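Putative hydrolase (Acinetobacter sp. NBRC 100985, PDB 4XUK) hydrolyses organophosphorus compounds as a dizinc enzyme of the metallo-beta-lactamase superfamily, and is probably also a lactonase. Local coordinates at residues I192-H197 and H201-L206; K249-F254 and K280-I285; I219-T224 and T232-D237. The protein carries 2 engineered substitutions. One frame throughout, in Å; residues are numbered along the deposited sequence.

Interaction 1: I192-H197 and H201-L206; sequences INTAGH and HFSYEL. With ZN (zinc ion), chain D.
Thr194 and His201 meet at the tight end of this contact. The hydroxyl OG1 of Thr194 sits in the plane of the imidazole, at its edge, 2.9 Å from His201 ND1, and either atom could be the donor. OG1 is also 3.0 Å from Ser203 OG, where its proton would have a second acceptor. Threonine suits the place because it carries both a hydroxyl for the imidazole and a methyl, CG2, that packs on Ser203; a chi1 of 54° sets OG1 between its own backbone N and carbonyl carbon, facing the partner strand. Ser203 OG is in turn bonded to Ile216 O, and His201 NE2 to the backbone N of Asp218, so the imidazole is held through both nitrogens and its rotation is fixed.

Behind these side chains the backbones pair antiparallel. Ile192 and Ser203 exchange N-H to O bonds in both directions, and Thr194 N donates to His201 O at 3.0 Å. On the other sheet face, Asn193 CA stands over the centre of the Phe202 ring, 3.8 Å from its centroid. The Asn193 side chain reaches forward, OD1 accepting from Ala195 N in an Asx turn.

Toward solvent, where Ile192 and Glu205 are both partly exposed, their side chains only touch, Ile192 CD1 lying 3.5 Å from Glu205 OE1. At the buried end the chain instead runs on to His197, whose NE2 binds zinc at 2.2 Å while Asp237 probably steadies its ND1. With His108, His110 and Asp218 it completes one metal site: a beta hairpin delivering a histidine ligand to the dizinc centre of a metallo-beta-lactamase fold.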
loop_
_atom_site.group_PDB
_atom_site.type_symbol
_atom_site.label_atom_id
_atom_site.label_comp_id
_atom_site.label_asym_id
_atom_site.label_seq_id
_atom_site.Cartn_x
_atom_site.Cartn_y
_atom_site.Cartn_z
ATOM N N ILE A 192 18.582 -2.050 19.632
ATOM C CA ILE A 192 18.156 -3.393 19.999
ATOM C C ILE A 192 18.929 -4.428 19.206
ATOM O O ILE A 192 18.936 -4.409 17.966
ATOM C CB ILE A 192 16.634 -3.564 19.784
ATOM C CG1 ILE A 192 15.885 -2.498 20.594
ATOM C CG2 ILE A 192 16.172 -4.971 20.154
ATOM C CD1 ILE A 192 14.397 -2.495 20.381
ATOM N N ASN A 193 19.589 -5.336 19.917
ATOM C CA ASN A 193 20.365 -6.349 19.238
ATOM C C ASN A 193 19.459 -7.363 18.555
ATOM O O ASN A 193 18.645 -8.035 19.199
ATOM C CB ASN A 193 21.335 -7.047 20.189
ATOM C CG ASN A 193 22.250 -8.006 19.461
ATOM O OD1 ASN A 193 21.794 -8.995 18.888
ATOM N ND2 ASN A 193 23.543 -7.713 19.466
ATOM N N THR A 194 19.602 -7.460 17.239
ATOM C CA THR A 194 18.842 -8.431 16.472
ATOM C C THR A 194 19.806 -9.144 15.530
ATOM O O THR A 194 19.573 -9.243 14.333
ATOM C CB THR A 194 17.683 -7.769 15.700
ATOM O OG1 THR A 194 18.181 -6.697 14.887
ATOM C CG2 THR A 194 16.645 -7.223 16.664
ATOM N N ALA A 195 20.905 -9.628 16.096
ATOM C CA ALA A 195 21.942 -10.306 15.328
ATOM C C ALA A 195 21.473 -11.606 14.692
ATOM O O ALA A 195 20.534 -12.240 15.166
ATOM C CB ALA A 195 23.162 -10.576 16.211
ATOM N N GLY A 196 22.161 -11.997 13.623
ATOM C CA GLY A 196 21.896 -13.248 12.938
ATOM C C GLY A 196 22.049 -13.016 11.455
ATOM O O GLY A 196 22.913 -13.607 10.803
ATOM N N HIS A 197 21.197 -12.146 10.917
ATOM C CA HIS A 197 21.314 -11.745 9.523
ATOM C C HIS A 197 22.734 -11.277 9.224
ATOM O O HIS A 197 23.302 -11.625 8.194
ATOM C CB HIS A 197 20.318 -10.636 9.205
ATOM C CG HIS A 197 20.394 -10.146 7.798
ATOM N ND1 HIS A 197 20.074 -10.933 6.711
ATOM C CD2 HIS A 197 20.742 -8.935 7.299
ATOM C CE1 HIS A 197 20.225 -10.222 5.603
ATOM N NE2 HIS A 197 20.629 -9.012 5.935
ATOM N N HIS A 201 23.849 -7.018 13.444
ATOM C CA HIS A 201 22.589 -6.427 13.010
ATOM C C HIS A 201 21.828 -5.909 14.214
ATOM O O HIS A 201 21.656 -6.629 15.199
ATOM C CB HIS A 201 21.741 -7.449 12.245
ATOM C CG HIS A 201 20.537 -6.855 11.584
ATOM N ND1 HIS A 201 19.369 -6.585 12.265
ATOM C CD2 HIS A 201 20.323 -6.467 10.304
ATOM C CE1 HIS A 201 18.486 -6.064 11.430
ATOM N NE2 HIS A 201 19.042 -5.976 10.236
ATOM N N PHE A 202 21.399 -4.651 14.144
ATOM C CA PHE A 202 20.595 -4.054 15.200
ATOM C C PHE A 202 19.335 -3.432 14.619
ATOM O O PHE A 202 19.316 -2.984 13.460
ATOM C CB PHE A 202 21.366 -2.931 15.905
ATOM C CG PHE A 202 22.148 -3.372 17.121
ATOM C CD1 PHE A 202 23.238 -4.222 16.996
ATOM C CD2 PHE A 202 21.817 -2.894 18.382
ATOM C CE1 PHE A 202 23.978 -4.611 18.119
ATOM C CE2 PHE A 202 22.548 -3.276 19.504
ATOM C CZ PHE A 202 23.624 -4.140 19.370
ATOM N N SER A 203 18.288 -3.377 15.431
ATOM C CA SER A 203 17.097 -2.626 15.071
ATOM C C SER A 203 17.040 -1.401 15.975
ATOM O O SER A 203 17.768 -1.336 16.965
ATOM C CB SER A 203 15.841 -3.490 15.223
ATOM O OG SER A 203 15.966 -4.694 14.485
ATOM N N TYR A 204 16.183 -0.434 15.637
ATOM C CA TYR A 204 16.102 0.807 16.389
ATOM C C TYR A 204 14.659 1.099 16.781
ATOM O O TYR A 204 13.762 1.082 15.931
ATOM C CB TYR A 204 16.669 1.963 15.557
ATOM C CG TYR A 204 18.108 1.755 15.153
ATOM C CD1 TYR A 204 19.135 1.925 16.076
ATOM C CD2 TYR A 204 18.442 1.378 13.855
ATOM C CE1 TYR A 204 20.454 1.733 15.720
ATOM C CE2 TYR A 204 19.769 1.185 13.485
ATOM C CZ TYR A 204 20.765 1.356 14.424
ATOM O OH TYR A 204 22.091 1.168 14.074
ATOM N N GLU A 205 14.432 1.355 18.069
ATOM C CA GLU A 205 13.086 1.658 18.555
ATOM C C GLU A 205 12.933 3.130 18.946
ATOM O O GLU A 205 13.755 3.682 19.695
ATOM C CB GLU A 205 12.714 0.753 19.731
ATOM C CG GLU A 205 11.267 0.932 20.193
ATOM C CD GLU A 205 10.881 -0.049 21.280
ATOM O OE1 GLU A 205 11.779 -0.744 21.802
ATOM O OE2 GLU A 205 9.680 -0.121 21.606
ATOM N N LEU A 206 11.881 3.747 18.417
ATOM C CA LEU A 206 11.524 5.133 18.700
ATOM C C LEU A 206 10.221 5.112 19.478
ATOM O O LEU A 206 9.190 4.702 18.950
ATOM C CB LEU A 206 11.284 5.897 17.392
ATOM C CG LEU A 206 11.533 7.413 17.260
ATOM C CD1 LEU A 206 10.399 8.120 16.528
ATOM C CD2 LEU A 206 11.834 8.092 18.581
HETATM ZN ZN ZN D . 20.945 -7.271 4.694
#

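Interaction 2: K249-F254 and K280-I285; sequences KQFANF and KSYQWI
Phe251 drives into the flat side of Tyr282, and nearly all of this contact is made by that one pair. Phe251 CB stands over the middle of the tyrosine ring, 3.8 Å from its centroid, in a CH-pi contact. Farther out, the phenyl edge follows: Phe251 CD2 comes within 4.0 Å of Tyr282 CD2, and the planes stand at 72° in a T-shaped pair whose face belongs to Tyr282. Aromatic residues suit both places, since one offers a broad flat surface and the other a CH-rich edge.

The tyrosine ring also touches the helix backbone, Tyr282 CE1 lying 3.3 Å from Phe251 O. At the far end of the ring OH reaches the more exposed Ala252, 3.4 Å from CA and 3.7 Å from CB. The nearby Ala252 N is poorly aligned and makes no hydrogen bond to OH. Alanine's small side chain lets the hydroxyl approach the helix so closely.

With chi1 at -63°, Tyr282 CG lies opposite its carbonyl carbon, and the ring extends from the 280-285 segment toward the helix. In the second shell, Tyr282 touches Thr274 and Ser276 and is backbone-bonded to Phe227, whose ring also meets that of Phe251; Val220 packs on Phe251 too. On the subunit boundary, Gln283 packs against Gln283 of the second subunit.

Helix 240-257 is thereby joined to the chain around edge strand 283-286. Next along, Phe254 lies on Ile261 and Thr274 of strands 260-262 and 271-275, so the helix packs on these strands of the sheet as well.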
loop_
_atom_site.group_PDB
_atom_site.type_symbol
_atom_site.label_atom_id
_atom_site.label_comp_id
_atom_site.label_asym_id
_atom_site.label_seq_id
_atom_site.Cartn_x
_atom_site.Cartn_y
_atom_site.Cartn_z
ATOM N N LYS A 249 11.527 -14.295 17.840
ATOM C CA LYS A 249 11.434 -13.495 19.059
ATOM C C LYS A 249 10.773 -12.144 18.814
ATOM O O LYS A 249 9.901 -11.717 19.579
ATOM C CB LYS A 249 12.817 -13.268 19.671
ATOM C CG LYS A 249 12.775 -13.202 21.182
ATOM C CD LYS A 249 13.286 -11.900 21.704
ATOM C CE LYS A 249 14.754 -11.736 21.389
ATOM N NZ LYS A 249 15.281 -10.508 22.038
ATOM N N GLN A 250 11.198 -11.453 17.760
ATOM C CA GLN A 250 10.706 -10.102 17.532
ATOM C C GLN A 250 9.259 -10.101 17.040
ATOM O O GLN A 250 8.472 -9.266 17.468
ATOM C CB GLN A 250 11.627 -9.336 16.572
ATOM C CG GLN A 250 13.045 -9.132 17.127
ATOM C CD GLN A 250 13.060 -8.380 18.455
ATOM O OE1 GLN A 250 13.838 -8.695 19.357
ATOM N NE2 GLN A 250 12.198 -7.385 18.576
ATOM N N PHE A 251 8.908 -11.032 16.156
ATOM C CA PHE A 251 7.542 -11.095 15.629
ATOM C C PHE A 251 6.555 -11.436 16.739
ATOM O O PHE A 251 5.423 -10.949 16.752
ATOM C CB PHE A 251 7.433 -12.123 14.492
ATOM C CG PHE A 251 7.869 -11.598 13.149
ATOM C CD1 PHE A 251 8.669 -10.462 13.046
ATOM C CD2 PHE A 251 7.472 -12.246 11.987
ATOM C CE1 PHE A 251 9.070 -9.987 11.795
ATOM C CE2 PHE A 251 7.855 -11.779 10.743
ATOM C CZ PHE A 251 8.660 -10.654 10.645
ATOM N N ALA A 252 6.990 -12.287 17.662
ATOM C CA ALA A 252 6.167 -12.618 18.815
ATOM C C ALA A 252 5.906 -11.345 19.607
ATOM O O ALA A 252 4.763 -11.012 19.882
ATOM C CB ALA A 252 6.851 -13.672 19.672
ATOM N N ASN A 253 6.970 -10.625 19.952
ATOM C CA ASN A 253 6.853 -9.340 20.629
ATOM C C ASN A 253 5.920 -8.372 19.890
ATOM O O ASN A 253 5.031 -7.779 20.508
ATOM C CB ASN A 253 8.258 -8.738 20.826
ATOM C CG ASN A 253 8.234 -7.249 21.170
ATOM O OD1 ASN A 253 7.334 -6.760 21.852
ATOM N ND2 ASN A 253 9.243 -6.523 20.699
ATOM N N PHE A 254 6.108 -8.227 18.577
ATOM C CA PHE A 254 5.290 -7.298 17.776
ATOM C C PHE A 254 3.811 -7.667 17.742
ATOM O O PHE A 254 2.934 -6.794 17.775
ATOM C CB PHE A 254 5.799 -7.227 16.336
ATOM C CG PHE A 254 7.244 -6.797 16.203
ATOM C CD1 PHE A 254 7.860 -6.032 17.176
ATOM C CD2 PHE A 254 7.971 -7.161 15.082
ATOM C CE1 PHE A 254 9.192 -5.649 17.033
ATOM C CE2 PHE A 254 9.300 -6.781 14.931
ATOM C CZ PHE A 254 9.908 -6.024 15.901
ATOM N N LYS A 280 1.995 -18.974 15.722
ATOM C CA LYS A 280 2.641 -19.846 14.829
ATOM C C LYS A 280 2.887 -19.208 13.474
ATOM O O LYS A 280 3.923 -19.356 12.913
ATOM C CB LYS A 280 1.784 -21.066 14.670
ATOM C CG LYS A 280 1.760 -21.882 15.919
ATOM C CD LYS A 280 0.361 -22.120 16.384
ATOM C CE LYS A 280 -0.225 -23.368 15.759
ATOM N NZ LYS A 280 -1.048 -24.143 16.728
ATOM N N SER A 281 1.889 -18.509 12.978
ATOM C CA SER A 281 2.008 -17.766 11.738
ATOM C C SER A 281 1.687 -16.308 12.010
ATOM O O SER A 281 0.979 -15.990 12.966
ATOM C CB SER A 281 1.065 -18.323 10.684
ATOM O OG SER A 281 -0.276 -17.980 10.967
ATOM N N TYR A 282 2.224 -15.425 11.182
ATOM C CA TYR A 282 2.011 -13.994 11.357
ATOM C C TYR A 282 1.452 -13.436 10.068
ATOM O O TYR A 282 1.578 -14.068 9.022
ATOM C CB TYR A 282 3.325 -13.307 11.728
ATOM C CG TYR A 282 3.857 -13.794 13.051
ATOM C CD1 TYR A 282 3.500 -13.163 14.232
ATOM C CD2 TYR A 282 4.687 -14.903 13.124
ATOM C CE1 TYR A 282 3.962 -13.615 15.449
ATOM C CE2 TYR A 282 5.158 -15.361 14.342
ATOM C CZ TYR A 282 4.788 -14.708 15.497
ATOM O OH TYR A 282 5.245 -15.146 16.713
ATOM N N GLN A 283 0.821 -12.265 10.145
ATOM C CA GLN A 283 0.278 -11.608 8.956
ATOM C C GLN A 283 0.694 -10.136 8.957
ATOM O O GLN A 283 0.583 -9.454 9.982
ATOM C CB GLN A 283 -1.253 -11.743 8.903
ATOM C CG GLN A 283 -1.905 -11.060 7.686
ATOM C CD GLN A 283 -3.429 -11.201 7.659
ATOM O OE1 GLN A 283 -3.992 -12.103 8.277
ATOM N NE2 GLN A 283 -4.101 -10.296 6.939
ATOM N N TRP A 284 1.209 -9.664 7.824
ATOM C CA TRP A 284 1.661 -8.289 7.692
ATOM C C TRP A 284 0.459 -7.433 7.342
ATOM O O TRP A 284 -0.196 -7.675 6.322
ATOM C CB TRP A 284 2.697 -8.201 6.569
ATOM C CG TRP A 284 3.109 -6.811 6.181
ATOM C CD1 TRP A 284 2.906 -6.193 4.973
ATOM C CD2 TRP A 284 3.808 -5.870 7.000
ATOM N NE1 TRP A 284 3.440 -4.916 4.999
ATOM C CE2 TRP A 284 3.998 -4.699 6.234
ATOM C CE3 TRP A 284 4.290 -5.903 8.306
ATOM C CZ2 TRP A 284 4.654 -3.571 6.740
ATOM C CZ3 TRP A 284 4.935 -4.785 8.806
ATOM C CH2 TRP A 284 5.116 -3.637 8.023
ATOM N N ILE A 285 0.175 -6.442 8.185
ATOM C CA ILE A 285 -0.906 -5.497 7.929
ATOM C C ILE A 285 -0.292 -4.153 7.530
ATOM O O ILE A 285 0.221 -3.433 8.384
ATOM C CB ILE A 285 -1.754 -5.261 9.198
ATOM C CG1 ILE A 285 -2.032 -6.576 9.949
ATOM C CG2 ILE A 285 -3.038 -4.552 8.838
ATOM C CD1 ILE A 285 -2.779 -7.602 9.105
#

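Interaction 3: I219-T224 and T232-D237; sequences IVHSHT and TAIEYD
A chi1 of -76° in His221, with CG opposite the carbonyl carbon, carries the imidazole across to the 232-237 loop, where Ile234 lies with its CG1 opposite the backbone N (chi1 -167°). That torsion turns the CG1 branch toward the histidine, and an extended second torsion carries Ile234 CD1 on to His221 CB, 3.8 Å away, while CG2 is left over one face of the ring. Ile234 CG2 is 4.1 Å from the imidazole centroid, offset toward the rim, in a CH-pi contact. A beta-branched residue suits this spot because its two branches touch both the root and the ring of the histidine.

Tyr236 approaches from another direction: its CD2 lies 3.6 Å from His221 CD2. The two planes make an angle of 42°, and the histidine atom lies near the plane of the tyrosine ring, at its edge. Histidine suits its own place in that the flat imidazole offers a face to Ile234 and still presents a ring carbon, CD2, to Tyr236.

Ile234 and Tyr236 are spaced by a type I beta turn from Ile234 to Asp237, closed by Asp237 N donating to Ile234 O at 3.0 Å. The turn belongs to the loops that flank helix 225-228 beside the dizinc centre of the metallo-beta-lactamase fold. Asp237 OD2 adds a weak but almost straight bond from Ile234 N (3.3 Å).

The His221 ring also meets the rings of the zinc ligands His197 and His265. Both loops are tied to Gln226, whose OE1 is bonded to His221 N and Ser222 OG and whose NE2 is bonded to Thr232 O.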
loop_
_atom_site.group_PDB
_atom_site.type_symbol
_atom_site.label_atom_id
_atom_site.label_comp_id
_atom_site.label_asym_id
_atom_site.label_seq_id
_atom_site.Cartn_x
_atom_site.Cartn_y
_atom_site.Cartn_z
ATOM N N ILE A 219 15.496 -8.373 9.596
ATOM C CA ILE A 219 15.089 -9.590 10.285
ATOM C C ILE A 219 14.019 -10.300 9.455
ATOM O O ILE A 219 13.520 -11.359 9.841
ATOM C CB ILE A 219 14.539 -9.287 11.678
ATOM C CG1 ILE A 219 13.294 -8.401 11.575
ATOM C CG2 ILE A 219 15.612 -8.597 12.527
ATOM C CD1 ILE A 219 12.604 -8.171 12.903
ATOM N N VAL A 220 13.667 -9.709 8.311
ATOM C CA VAL A 220 12.723 -10.336 7.388
ATOM C C VAL A 220 12.857 -9.775 5.966
ATOM O O VAL A 220 13.186 -8.586 5.782
ATOM C CB VAL A 220 11.261 -10.244 7.929
ATOM C CG1 VAL A 220 10.659 -8.859 7.680
ATOM C CG2 VAL A 220 10.405 -11.323 7.306
ATOM N N HIS A 221 12.603 -10.617 4.963
ATOM C CA HIS A 221 12.789 -10.226 3.566
ATOM C C HIS A 221 11.543 -10.377 2.698
ATOM O O HIS A 221 11.619 -10.257 1.475
ATOM C CB HIS A 221 13.928 -11.024 2.938
ATOM C CG HIS A 221 15.284 -10.566 3.361
ATOM N ND1 HIS A 221 15.741 -10.702 4.652
ATOM C CD2 HIS A 221 16.271 -9.941 2.674
ATOM C CE1 HIS A 221 16.958 -10.194 4.741
ATOM N NE2 HIS A 221 17.299 -9.724 3.557
ATOM N N SER A 222 10.396 -10.635 3.315
ATOM C CA SER A 222 9.187 -10.913 2.545
ATOM C C SER A 222 7.971 -10.747 3.436
ATOM O O SER A 222 8.061 -11.002 4.638
ATOM C CB SER A 222 9.255 -12.352 2.002
ATOM O OG SER A 222 9.366 -13.303 3.058
ATOM N N HIS A 223 6.844 -10.309 2.870
ATOM C CA HIS A 223 5.606 -10.251 3.640
ATOM C C HIS A 223 4.800 -11.522 3.437
ATOM O O HIS A 223 3.680 -11.641 3.938
ATOM C CB HIS A 223 4.754 -9.029 3.239
ATOM C CG HIS A 223 4.297 -9.056 1.814
ATOM N ND1 HIS A 223 5.177 -9.128 0.755
ATOM C CD2 HIS A 223 3.055 -9.031 1.271
ATOM C CE1 HIS A 223 4.499 -9.149 -0.378
ATOM N NE2 HIS A 223 3.209 -9.094 -0.093
ATOM N N THR A 224 5.388 -12.473 2.709
ATOM C CA THR A 224 4.682 -13.665 2.263
ATOM C C THR A 224 5.211 -14.917 2.965
ATOM O O THR A 224 4.673 -15.324 3.994
ATOM C CB THR A 224 4.783 -13.836 0.721
ATOM O OG1 THR A 224 6.158 -13.903 0.325
ATOM C CG2 THR A 224 4.141 -12.645 0.019
ATOM N N THR A 232 11.331 -19.768 8.273
ATOM C CA THR A 232 12.051 -19.851 7.003
ATOM C C THR A 232 13.212 -18.857 6.914
ATOM O O THR A 232 13.002 -17.648 6.882
ATOM C CB THR A 232 11.092 -19.560 5.823
ATOM O OG1 THR A 232 9.929 -20.397 5.924
ATOM C CG2 THR A 232 11.786 -19.789 4.485
ATOM N N ALA A 233 14.439 -19.359 6.854
ATOM C CA ALA A 233 15.588 -18.477 6.683
ATOM C C ALA A 233 15.745 -18.058 5.216
ATOM O O ALA A 233 15.059 -18.576 4.327
ATOM C CB ALA A 233 16.851 -19.151 7.195
ATOM N N ILE A 234 16.643 -17.113 4.961
ATOM C CA ILE A 234 16.958 -16.743 3.586
ATOM C C ILE A 234 18.466 -16.818 3.400
ATOM O O ILE A 234 19.220 -16.672 4.372
ATOM C CB ILE A 234 16.398 -15.339 3.228
ATOM C CG1 ILE A 234 16.458 -15.105 1.715
ATOM C CG2 ILE A 234 17.111 -14.249 4.031
ATOM C CD1 ILE A 234 15.606 -13.944 1.244
ATOM N N GLU A 235 18.904 -17.067 2.168
ATOM C CA GLU A 235 20.325 -17.249 1.865
ATOM C C GLU A 235 21.198 -16.029 2.211
ATOM O O GLU A 235 22.411 -16.168 2.403
ATOM C CB GLU A 235 20.508 -17.618 0.388
ATOM C CG GLU A 235 21.676 -18.562 0.133
ATOM C CD GLU A 235 21.448 -19.936 0.745
ATOM O OE1 GLU A 235 21.963 -20.190 1.855
ATOM O OE2 GLU A 235 20.753 -20.768 0.116
ATOM N N TYR A 236 20.586 -14.846 2.282
ATOM C CA TYR A 236 21.300 -13.627 2.649
ATOM C C TYR A 236 21.774 -13.613 4.111
ATOM O O TYR A 236 22.684 -12.846 4.462
ATOM C CB TYR A 236 20.423 -12.382 2.396
ATOM C CG TYR A 236 19.946 -12.204 0.962
ATOM C CD1 TYR A 236 20.793 -12.434 -0.112
ATOM C CD2 TYR A 236 18.644 -11.792 0.695
ATOM C CE1 TYR A 236 20.352 -12.270 -1.414
ATOM C CE2 TYR A 236 18.200 -11.624 -0.601
ATOM C CZ TYR A 236 19.062 -11.865 -1.649
ATOM O OH TYR A 236 18.626 -11.695 -2.943
ATOM N N ASP A 237 21.131 -14.403 4.966
ATOM C CA ASP A 237 21.501 -14.462 6.377
ATOM C C ASP A 237 22.911 -15.037 6.520
ATOM O O ASP A 237 23.221 -16.071 5.935
ATOM C CB ASP A 237 20.511 -15.341 7.161
ATOM C CG ASP A 237 19.124 -14.740 7.246
ATOM O OD1 ASP A 237 18.990 -13.502 7.131
ATOM O OD2 ASP A 237 18.149 -15.500 7.445
#

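How the interactions relate
All three contacts are mainly buried, but their chemistry differs. Interaction 1 is nearest the centre of the chain and mixes strand pairing, hydroxyl-imidazole bonding and a metal bond; interactions 2 and 3 have no hydrogen bonds between their segments and rely on aromatic and CH-pi packing, each with one exposed residue at its margin. Interactions 1 and 2 reach the same sheet, one through its hairpin, the other through an edge strand and the covering helix, and Thr194 CG2 packs on Gln250 CG between them. Interaction 3 borders both, through Ile219 of its first segment, which touches Thr194, Gln250 and Phe254, and its His221 ring lies against the zinc ligand of interaction 1.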